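ATP-dependent DNA helicase uvsW (Enterobacteria phage T4, PDB 1RIF) is a phage DNA helicase that couples ATP hydrolysis to 3'-5' translocation and unwinding of duplex DNA, acting in recombination-dependent repair and reorganization of stalled replication forks. Local coordinates at residues H6-R14 and I246-K255; E98-Y106 and L143-E154. The protein carries 1 engineered substitution. All blocks are in the same frame, centred on the assembly; numbering follows the deposited sequence.

Overall arrangement
Two contacts illustrate how a helicase fragment is assembled from an N-terminal domain and an ATP-binding, RecA-like domain. The chain begins with strands 3-8 and 12-16 of the small mixed sheet, and the turn between them takes part in contact 1. It then passes through helix 93-101 and, by way of strand 130-133, reaches helix 141-155, where contact 2 closes a short loop. Only at 246-255, on the approach to strand 254-258 of the parallel sheet, does contact 1 close its much longer loop, which thus contains contact 2 entirely. The two lie about 25 Å apart between centres, yet Phe254 packs against Tyr152, so the second segments of both meet within the ATP-binding domain.

Contact 1: residues H6-R14 and I246-K255; sequences HFHDFSHVR and ISGLNNCMFK
Phe10 and Asn250 bring their backbones together at the turn of a beta-hairpin, with CA atoms 4.9 Å apart. The hairpin pairs strands 3-8 and 12-16 of the N-terminal domain; its partner, 246-255, is the connection from helix 239-245 into strand 254-258, the end of a beta-alpha-beta unit in the RecA-like domain. One backbone bond joins them directly: Phe10 N donates to Asn250 O over 2.9 Å, nearly straight at 170°, although the N-H comes from above the carbonyl plane.

Next to this bond the Phe10 ring is sandwiched. With CG beside the backbone N (chi1 -69°), the ring lies alongside Met253, whose CA sits over one face, 3.8 Å from the ring centroid, in a CH-pi contact. Met253 CG comes in over the CE2-CZ side of the same ring, and SD adds an oblique Met-aromatic contact. Phe7 CZ, from the hairpin itself, meets the opposite face.

The turn is shaped from within by Asp9. Asp9 OD1 accepts from Ser11 N at 2.8 Å, an Asx turn, and also from His12 N and Ser11 OG; three bonds on one oxygen should fix the carboxylate's rotation. Ser11 OG in turn receives His12 ND1 in the plane of the imidazole, which holds that ring with CE1 near Ser247 OG. The other carboxylate oxygen, Asp9 OD2, lies against Asn250 CB at 3.4 Å.

Water extends the joint between domains. One molecule donates both to Asp9 OD2 and to Ser247 O. Another links Ser11 O with buried Lys255, which also has a weak bond to Met275 O: this water accepts from Lys255 NZ at 2.7 Å and donates to Ser11 O.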
loop_
_atom_site.group_PDB
_atom_site.type_symbol
_atom_site.label_atom_id
_atom_site.label_comp_id
_atom_site.label_asym_id
_atom_site.label_seq_id
_atom_site.Cartn_x
_atom_site.Cartn_y
_atom_site.Cartn_z
ATOM N N HIS A 6 -0.655 -10.653 17.201
ATOM C CA HIS A 6 0.249 -11.546 16.495
ATOM C C HIS A 6 0.377 -11.255 15.016
ATOM O O HIS A 6 -0.552 -10.775 14.370
ATOM C CB HIS A 6 -0.198 -13.003 16.648
ATOM C CG HIS A 6 -0.236 -13.482 18.063
ATOM N ND1 HIS A 6 -1.340 -13.323 18.874
ATOM C CD2 HIS A 6 0.704 -14.093 18.821
ATOM C CE1 HIS A 6 -1.077 -13.817 20.071
ATOM N NE2 HIS A 6 0.158 -14.289 20.066
ATOM N N PHE A 7 1.544 -11.567 14.483
ATOM C CA PHE A 7 1.791 -11.377 13.075
ATOM C C PHE A 7 0.908 -12.409 12.349
ATOM O O PHE A 7 0.666 -13.502 12.865
ATOM C CB PHE A 7 3.273 -11.627 12.783
ATOM C CG PHE A 7 3.674 -11.327 11.370
ATOM C CD1 PHE A 7 4.104 -10.051 11.010
ATOM C CD2 PHE A 7 3.598 -12.314 10.390
ATOM C CE1 PHE A 7 4.453 -9.765 9.698
ATOM C CE2 PHE A 7 3.945 -12.034 9.073
ATOM C CZ PHE A 7 4.374 -10.754 8.729
ATOM N N HIS A 8 0.423 -12.045 11.164
ATOM C CA HIS A 8 -0.426 -12.897 10.330
ATOM C C HIS A 8 -0.290 -12.314 8.916
ATOM O O HIS A 8 -1.110 -11.508 8.489
ATOM C CB HIS A 8 -1.885 -12.802 10.796
ATOM C CG HIS A 8 -2.838 -13.598 9.960
ATOM N ND1 HIS A 8 -3.057 -14.945 10.156
ATOM C CD2 HIS A 8 -3.582 -13.252 8.882
ATOM C CE1 HIS A 8 -3.890 -15.393 9.234
ATOM N NE2 HIS A 8 -4.223 -14.386 8.448
ATOM N N ASP A 9 0.740 -12.727 8.190
ATOM C CA ASP A 9 1.038 -12.197 6.851
ATOM C C ASP A 9 1.077 -10.659 6.768
ATOM O O ASP A 9 0.823 -9.957 7.752
ATOM C CB ASP A 9 0.128 -12.812 5.749
ATOM C CG ASP A 9 -1.309 -12.288 5.750
ATOM O OD1 ASP A 9 -1.559 -11.117 6.103
ATOM O OD2 ASP A 9 -2.199 -13.064 5.341
ATOM N N PHE A 10 1.419 -10.131 5.596
ATOM C CA PHE A 10 1.531 -8.686 5.446
ATOM C C PHE A 10 0.282 -7.896 5.098
ATOM O O PHE A 10 0.373 -6.711 4.782
ATOM C CB PHE A 10 2.651 -8.353 4.458
ATOM C CG PHE A 10 4.013 -8.665 4.989
ATOM C CD1 PHE A 10 4.663 -9.837 4.632
ATOM C CD2 PHE A 10 4.617 -7.816 5.912
ATOM C CE1 PHE A 10 5.895 -10.162 5.189
ATOM C CE2 PHE A 10 5.851 -8.131 6.480
ATOM C CZ PHE A 10 6.490 -9.308 6.116
ATOM N N SER A 11 -0.883 -8.536 5.158
ATOM C CA SER A 11 -2.120 -7.823 4.878
ATOM C C SER A 11 -2.817 -7.473 6.196
ATOM O O SER A 11 -3.382 -6.385 6.334
ATOM C CB SER A 11 -3.048 -8.660 3.983
ATOM O OG SER A 11 -3.593 -9.777 4.668
ATOM N N HIS A 12 -2.735 -8.377 7.175
ATOM C CA HIS A 12 -3.380 -8.182 8.479
ATOM C C HIS A 12 -2.584 -8.707 9.661
ATOM O O HIS A 12 -1.610 -9.429 9.505
ATOM C CB HIS A 12 -4.734 -8.906 8.536
ATOM C CG HIS A 12 -5.733 -8.432 7.529
ATOM N ND1 HIS A 12 -5.671 -8.776 6.196
ATOM C CD2 HIS A 12 -6.829 -7.649 7.666
ATOM C CE1 HIS A 12 -6.687 -8.228 5.555
ATOM N NE2 HIS A 12 -7.405 -7.539 6.424
ATOM N N VAL A 13 -3.025 -8.334 10.856
ATOM C CA VAL A 13 -2.431 -8.826 12.092
ATOM C C VAL A 13 -3.612 -9.486 12.796
ATOM O O VAL A 13 -4.761 -9.154 12.507
ATOM C CB VAL A 13 -1.867 -7.695 12.986
ATOM C CG1 VAL A 13 -0.591 -7.141 12.375
ATOM C CG2 VAL A 13 -2.903 -6.596 13.168
ATOM N N ARG A 14 -3.346 -10.431 13.690
ATOM C CA ARG A 14 -4.425 -11.102 14.403
ATOM C C ARG A 14 -4.447 -10.639 15.838
ATOM O O ARG A 14 -3.404 -10.540 16.477
ATOM C CB ARG A 14 -4.246 -12.620 14.372
ATOM C CG ARG A 14 -5.416 -13.354 14.997
ATOM C CD ARG A 14 -5.211 -14.854 15.054
ATOM N NE ARG A 14 -4.346 -15.263 16.158
ATOM C CZ ARG A 14 -3.080 -15.640 16.018
ATOM N NH1 ARG A 14 -2.517 -15.660 14.813
ATOM N NH2 ARG A 14 -2.380 -16.016 17.083
ATOM N N ILE A 246 -6.996 -6.496 -0.624
ATOM C CA ILE A 246 -6.120 -6.427 0.540
ATOM C C ILE A 246 -5.665 -7.776 1.116
ATOM O O ILE A 246 -4.486 -7.951 1.429
ATOM C CB ILE A 246 -6.765 -5.565 1.657
ATOM C CG1 ILE A 246 -5.736 -5.286 2.757
ATOM C CG2 ILE A 246 -8.018 -6.258 2.198
ATOM C CD1 ILE A 246 -6.174 -4.226 3.766
ATOM N N SER A 247 -6.582 -8.727 1.245
ATOM C CA SER A 247 -6.240 -10.040 1.782
ATOM C C SER A 247 -5.341 -10.824 0.830
ATOM O O SER A 247 -4.547 -11.659 1.265
ATOM C CB SER A 247 -7.510 -10.847 2.058
ATOM O OG SER A 247 -8.293 -10.234 3.063
ATOM N N GLY A 248 -5.468 -10.555 -0.468
ATOM C CA GLY A 248 -4.653 -11.244 -1.454
ATOM C C GLY A 248 -3.173 -10.907 -1.383
ATOM O O GLY A 248 -2.327 -11.721 -1.756
ATOM N N LEU A 249 -2.853 -9.706 -0.913
ATOM C CA LEU A 249 -1.462 -9.270 -0.800
ATOM C C LEU A 249 -0.906 -9.721 0.545
ATOM O O LEU A 249 -0.530 -8.899 1.383
ATOM C CB LEU A 249 -1.385 -7.742 -0.904
ATOM C CG LEU A 249 -1.787 -7.120 -2.241
ATOM C CD1 LEU A 249 -2.072 -5.639 -2.052
ATOM C CD2 LEU A 249 -0.680 -7.340 -3.264
ATOM N N ASN A 250 -0.848 -11.032 0.748
ATOM C CA ASN A 250 -0.377 -11.568 2.017
ATOM C C ASN A 250 1.139 -11.586 2.155
ATOM O O ASN A 250 1.653 -11.762 3.249
ATOM C CB ASN A 250 -0.954 -12.972 2.231
ATOM C CG ASN A 250 -0.462 -13.968 1.208
ATOM O OD1 ASN A 250 -0.480 -13.700 0.006
ATOM N ND2 ASN A 250 -0.021 -15.130 1.678
ATOM N N ASN A 251 1.845 -11.400 1.044
ATOM C CA ASN A 251 3.305 -11.374 1.052
ATOM C C ASN A 251 3.840 -9.977 0.751
ATOM O O ASN A 251 5.051 -9.801 0.609
ATOM C CB ASN A 251 3.875 -12.332 -0.001
ATOM C CG ASN A 251 3.563 -13.778 0.294
ATOM O OD1 ASN A 251 3.747 -14.244 1.420
ATOM N ND2 ASN A 251 3.100 -14.504 -0.716
ATOM N N CYS A 252 2.939 -8.999 0.660
ATOM C CA CYS A 252 3.300 -7.620 0.329
ATOM C C CYS A 252 3.854 -6.803 1.489
ATOM O O CYS A 252 3.162 -5.981 2.090
ATOM C CB CYS A 252 2.099 -6.896 -0.278
ATOM S SG CYS A 252 2.568 -5.617 -1.459
ATOM N N MET A 253 5.137 -7.024 1.754
ATOM C CA MET A 253 5.871 -6.377 2.820
ATOM C C MET A 253 5.899 -4.853 2.659
ATOM O O MET A 253 5.808 -4.116 3.645
ATOM C CB MET A 253 7.289 -6.945 2.827
ATOM C CG MET A 253 8.088 -6.707 4.087
ATOM S SD MET A 253 9.842 -7.067 3.785
ATOM C CE MET A 253 9.727 -8.441 2.567
ATOM N N PHE A 254 6.035 -4.383 1.424
ATOM C CA PHE A 254 6.060 -2.946 1.170
ATOM C C PHE A 254 4.776 -2.518 0.477
ATOM O O PHE A 254 4.327 -3.156 -0.471
ATOM C CB PHE A 254 7.246 -2.540 0.278
ATOM C CG PHE A 254 8.597 -2.801 0.888
ATOM C CD1 PHE A 254 9.230 -4.032 0.720
ATOM C CD2 PHE A 254 9.232 -1.815 1.640
ATOM C CE1 PHE A 254 10.473 -4.279 1.288
ATOM C CE2 PHE A 254 10.478 -2.049 2.213
ATOM C CZ PHE A 254 11.101 -3.288 2.036
ATOM N N LYS A 255 4.185 -1.437 0.964
ATOM C CA LYS A 255 2.969 -0.907 0.382
ATOM C C LYS A 255 3.003 0.591 0.527
ATOM O O LYS A 255 3.248 1.104 1.614
ATOM C CB LYS A 255 1.728 -1.493 1.064
ATOM C CG LYS A 255 1.451 -2.929 0.637
ATOM C CD LYS A 255 0.029 -3.372 0.952
ATOM C CE LYS A 255 -0.177 -3.587 2.431
ATOM N NZ LYS A 255 -1.570 -4.002 2.702
HETATM O O HOH W 1 -4.414 -12.857 3.880
HETATM O O HOH W 2 2.654 -4.772 4.652
HETATM O O HOH W 3 -2.712 -4.024 5.117
#

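Contact 2: residues E98-Y106 and L143-E154; sequences EWLSKLEIY and LIQALLARYYLE
Trp99 sends its indole toward helix 141-155 because CG stands anti to the backbone N (chi1 175°), while Glu154 keeps CG beside its own N and then extends, so that its carboxylate arrives at the indole edge. There Trp99 NE1 donates to Glu154 OE1 over 2.8 Å, with the oxygen in the ring plane but the donor well above the carboxylate plane. Lys102 NZ reaches Glu154 OE1 from the syn side at 3.2 Å, a salt bridge in which the two side chains approach from opposite directions. OE1 thus takes two donors, and the nearby lysine charge would probably favour the ionised carboxylate.

The Trp99 side chain as a whole is a knob set among Leu147, Arg150, Tyr151 and Glu154. Tyr151, whose hydroxyl is bonded to Glu89, turns its edge to one face of the Trp99 indole, the Trp99 and Tyr151 planes standing at 80°, a T-shaped stack; Leu103 CD1 rests on the other face. Leu103 CD1 also touches Leu147 CD2 at 3.7 Å. Farther along, Ile105 CG2 meets Leu143 CD1 at 3.9 Å, continuing the apolar seam.

Leu143 directly follows the predicted ATP-binding loop, and helix 141-155 is the one that succeeds the P-loop in RecA-like helicase domains; here helix 93-101 and the chain after it pack along its flank.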
loop_
_atom_site.group_PDB
_atom_site.type_symbol
_atom_site.label_atom_id
_atom_site.label_comp_id
_atom_site.label_asym_id
_atom_site.label_seq_id
_atom_site.Cartn_x
_atom_site.Cartn_y
_atom_site.Cartn_z
ATOM N N GLU A 98 24.536 6.029 0.039
ATOM C CA GLU A 98 25.570 5.306 -0.704
ATOM C C GLU A 98 24.905 4.592 -1.885
ATOM O O GLU A 98 25.391 4.645 -3.017
ATOM C CB GLU A 98 26.241 4.271 0.197
ATOM C CG GLU A 98 27.697 4.562 0.516
ATOM C CD GLU A 98 28.111 3.997 1.880
ATOM O OE1 GLU A 98 27.984 2.764 2.088
ATOM O OE2 GLU A 98 28.559 4.792 2.745
ATOM N N TRP A 99 23.789 3.923 -1.608
ATOM C CA TRP A 99 23.043 3.212 -2.638
ATOM C C TRP A 99 22.593 4.176 -3.737
ATOM O O TRP A 99 22.713 3.874 -4.925
ATOM C CB TRP A 99 21.824 2.532 -2.021
ATOM C CG TRP A 99 20.917 1.874 -3.021
ATOM C CD1 TRP A 99 21.139 0.710 -3.695
ATOM C CD2 TRP A 99 19.640 2.356 -3.459
ATOM N NE1 TRP A 99 20.077 0.431 -4.529
ATOM C CE2 TRP A 99 19.144 1.426 -4.403
ATOM C CE3 TRP A 99 18.864 3.486 -3.147
ATOM C CZ2 TRP A 99 17.906 1.591 -5.039
ATOM C CZ3 TRP A 99 17.634 3.648 -3.781
ATOM C CH2 TRP A 99 17.168 2.704 -4.716
ATOM N N LEU A 100 22.082 5.338 -3.339
ATOM C CA LEU A 100 21.619 6.338 -4.297
ATOM C C LEU A 100 22.725 6.878 -5.196
ATOM O O LEU A 100 22.486 7.198 -6.358
ATOM C CB LEU A 100 20.981 7.524 -3.571
ATOM C CG LEU A 100 19.537 7.439 -3.072
ATOM C CD1 LEU A 100 19.204 8.733 -2.341
ATOM C CD2 LEU A 100 18.577 7.206 -4.250
ATOM N N SER A 101 23.933 6.989 -4.658
ATOM C CA SER A 101 25.040 7.531 -5.431
ATOM C C SER A 101 25.576 6.586 -6.497
ATOM O O SER A 101 26.344 7.007 -7.349
ATOM C CB SER A 101 26.176 7.972 -4.502
ATOM O OG SER A 101 26.712 6.867 -3.798
ATOM N N LYS A 102 25.174 5.320 -6.466
ATOM C CA LYS A 102 25.643 4.366 -7.471
ATOM C C LYS A 102 24.688 4.305 -8.663
ATOM O O LYS A 102 24.988 3.699 -9.693
ATOM C CB LYS A 102 25.808 2.970 -6.855
ATOM C CG LYS A 102 24.519 2.213 -6.569
ATOM C CD LYS A 102 24.184 1.260 -7.698
ATOM C CE LYS A 102 22.921 0.454 -7.407
ATOM N NZ LYS A 102 23.102 -0.486 -6.275
ATOM N N LEU A 103 23.541 4.952 -8.519
ATOM C CA LEU A 103 22.535 4.974 -9.569
ATOM C C LEU A 103 22.834 6.069 -10.596
ATOM O O LEU A 103 23.291 7.157 -10.238
ATOM C CB LEU A 103 21.156 5.229 -8.952
ATOM C CG LEU A 103 20.695 4.283 -7.840
ATOM C CD1 LEU A 103 19.423 4.822 -7.208
ATOM C CD2 LEU A 103 20.453 2.887 -8.403
ATOM N N GLU A 104 22.581 5.776 -11.869
ATOM C CA GLU A 104 22.776 6.751 -12.937
ATOM C C GLU A 104 21.397 7.004 -13.537
ATOM O O GLU A 104 20.962 6.296 -14.442
ATOM C CB GLU A 104 23.729 6.207 -14.005
ATOM C CG GLU A 104 25.022 5.632 -13.445
ATOM C CD GLU A 104 26.128 5.524 -14.486
ATOM O OE1 GLU A 104 25.828 5.181 -15.655
ATOM O OE2 GLU A 104 27.302 5.773 -14.126
ATOM N N ILE A 105 20.705 8.010 -13.011
ATOM C CA ILE A 105 19.358 8.347 -13.458
ATOM C C ILE A 105 19.397 9.368 -14.582
ATOM O O ILE A 105 20.189 10.308 -14.547
ATOM C CB ILE A 105 18.525 8.894 -12.279
ATOM C CG1 ILE A 105 18.585 7.903 -11.117
ATOM C CG2 ILE A 105 17.081 9.090 -12.691
ATOM C CD1 ILE A 105 17.963 8.425 -9.841
ATOM N N TYR A 106 18.533 9.185 -15.576
ATOM C CA TYR A 106 18.493 10.084 -16.729
ATOM C C TYR A 106 17.141 10.706 -17.029
ATOM O O TYR A 106 16.117 10.361 -16.441
ATOM C CB TYR A 106 18.946 9.353 -18.006
ATOM C CG TYR A 106 20.383 8.878 -18.015
ATOM C CD1 TYR A 106 20.787 7.794 -17.230
ATOM C CD2 TYR A 106 21.337 9.504 -18.817
ATOM C CE1 TYR A 106 22.109 7.338 -17.248
ATOM C CE2 TYR A 106 22.661 9.058 -18.841
ATOM C CZ TYR A 106 23.037 7.975 -18.055
ATOM O OH TYR A 106 24.335 7.523 -18.083
ATOM N N LEU A 143 9.557 9.200 -10.103
ATOM C CA LEU A 143 10.935 8.902 -9.714
ATOM C C LEU A 143 10.950 8.289 -8.320
ATOM O O LEU A 143 11.769 7.414 -8.032
ATOM C CB LEU A 143 11.800 10.169 -9.733
ATOM C CG LEU A 143 13.296 9.983 -9.402
ATOM C CD1 LEU A 143 13.931 8.958 -10.348
ATOM C CD2 LEU A 143 14.013 11.315 -9.520
ATOM N N ILE A 144 10.049 8.751 -7.453
ATOM C CA ILE A 144 9.958 8.214 -6.097
ATOM C C ILE A 144 9.539 6.758 -6.208
ATOM O O ILE A 144 10.104 5.887 -5.558
ATOM C CB ILE A 144 8.916 8.981 -5.248
ATOM C CG1 ILE A 144 9.429 10.398 -4.963
ATOM C CG2 ILE A 144 8.639 8.216 -3.957
ATOM C CD1 ILE A 144 8.535 11.230 -4.048
ATOM N N GLN A 145 8.545 6.503 -7.051
ATOM C CA GLN A 145 8.054 5.151 -7.274
ATOM C C GLN A 145 9.122 4.268 -7.937
ATOM O O GLN A 145 9.279 3.098 -7.585
ATOM C CB GLN A 145 6.778 5.208 -8.120
ATOM C CG GLN A 145 5.565 5.667 -7.321
ATOM C CD GLN A 145 4.350 5.941 -8.186
ATOM O OE1 GLN A 145 4.287 6.959 -8.870
ATOM N NE2 GLN A 145 3.383 5.031 -8.167
ATOM N N ALA A 146 9.859 4.833 -8.890
ATOM C CA ALA A 146 10.928 4.097 -9.581
ATOM C C ALA A 146 12.036 3.709 -8.605
ATOM O O ALA A 146 12.546 2.594 -8.651
ATOM C CB ALA A 146 11.515 4.945 -10.710
ATOM N N LEU A 147 12.407 4.628 -7.719
ATOM C CA LEU A 147 13.461 4.346 -6.746
ATOM C C LEU A 147 13.031 3.267 -5.754
ATOM O O LEU A 147 13.814 2.387 -5.399
ATOM C CB LEU A 147 13.859 5.632 -6.014
ATOM C CG LEU A 147 14.625 6.589 -6.929
ATOM C CD1 LEU A 147 14.949 7.890 -6.215
ATOM C CD2 LEU A 147 15.902 5.894 -7.370
ATOM N N LEU A 148 11.781 3.342 -5.314
ATOM C CA LEU A 148 11.223 2.363 -4.393
ATOM C C LEU A 148 11.218 0.969 -5.040
ATOM O O LEU A 148 11.598 -0.009 -4.399
ATOM C CB LEU A 148 9.799 2.776 -4.004
ATOM C CG LEU A 148 9.699 3.907 -2.986
ATOM C CD1 LEU A 148 8.282 4.444 -2.995
ATOM C CD2 LEU A 148 10.089 3.406 -1.604
ATOM N N ALA A 149 10.798 0.880 -6.303
ATOM C CA ALA A 149 10.773 -0.402 -7.015
ATOM C C ALA A 149 12.198 -0.935 -7.279
ATOM O O ALA A 149 12.451 -2.132 -7.140
ATOM C CB ALA A 149 9.996 -0.263 -8.326
ATOM N N ARG A 150 13.117 -0.042 -7.657
ATOM C CA ARG A 150 14.527 -0.391 -7.897
ATOM C C ARG A 150 15.115 -1.031 -6.634
ATOM O O ARG A 150 15.752 -2.081 -6.684
ATOM C CB ARG A 150 15.346 0.871 -8.176
ATOM C CG ARG A 150 16.453 0.752 -9.210
ATOM C CD ARG A 150 17.285 -0.511 -9.141
ATOM N NE ARG A 150 17.411 -1.035 -10.499
ATOM C CZ ARG A 150 18.477 -1.654 -10.996
ATOM N NH1 ARG A 150 19.555 -1.855 -10.256
ATOM N NH2 ARG A 150 18.462 -2.055 -12.259
ATOM N N TYR A 151 14.923 -0.358 -5.502
ATOM C CA TYR A 151 15.427 -0.849 -4.234
ATOM C C TYR A 151 14.924 -2.254 -3.970
ATOM O O TYR A 151 15.702 -3.141 -3.656
ATOM C CB TYR A 151 14.980 0.052 -3.085
ATOM C CG TYR A 151 15.435 -0.463 -1.743
ATOM C CD1 TYR A 151 16.677 -0.102 -1.222
ATOM C CD2 TYR A 151 14.660 -1.381 -1.027
ATOM C CE1 TYR A 151 17.141 -0.644 -0.025
ATOM C CE2 TYR A 151 15.117 -1.929 0.169
ATOM C CZ TYR A 151 16.357 -1.557 0.663
ATOM O OH TYR A 151 16.818 -2.097 1.843
ATOM N N TYR A 152 13.615 -2.446 -4.079
ATOM C CA TYR A 152 13.018 -3.755 -3.843
ATOM C C TYR A 152 13.579 -4.799 -4.809
ATOM O O TYR A 152 13.946 -5.909 -4.412
ATOM C CB TYR A 152 11.499 -3.694 -4.010
ATOM C CG TYR A 152 10.847 -5.013 -3.708
ATOM C CD1 TYR A 152 10.517 -5.369 -2.397
ATOM C CD2 TYR A 152 10.661 -5.956 -4.714
ATOM C CE1 TYR A 152 10.033 -6.637 -2.098
ATOM C CE2 TYR A 152 10.179 -7.220 -4.429
ATOM C CZ TYR A 152 9.872 -7.562 -3.121
ATOM O OH TYR A 152 9.448 -8.848 -2.845
ATOM N N LEU A 153 13.628 -4.431 -6.084
ATOM C CA LEU A 153 14.126 -5.306 -7.140
ATOM C C LEU A 153 15.506 -5.860 -6.773
ATOM O O LEU A 153 15.764 -7.062 -6.886
ATOM C CB LEU A 153 14.176 -4.510 -8.455
ATOM C CG LEU A 153 14.240 -5.105 -9.873
ATOM C CD1 LEU A 153 15.663 -5.206 -10.318
ATOM C CD2 LEU A 153 13.527 -6.442 -9.942
ATOM N N GLU A 154 16.388 -4.986 -6.306
ATOM C CA GLU A 154 17.738 -5.400 -5.950
ATOM C C GLU A 154 17.862 -6.218 -4.665
ATOM O O GLU A 154 18.787 -7.019 -4.523
ATOM C CB GLU A 154 18.639 -4.173 -5.827
ATOM C CG GLU A 154 18.689 -3.307 -7.057
ATOM C CD GLU A 154 19.764 -2.243 -6.956
ATOM O OE1 GLU A 154 20.290 -2.035 -5.840
ATOM O OE2 GLU A 154 20.073 -1.611 -7.990
#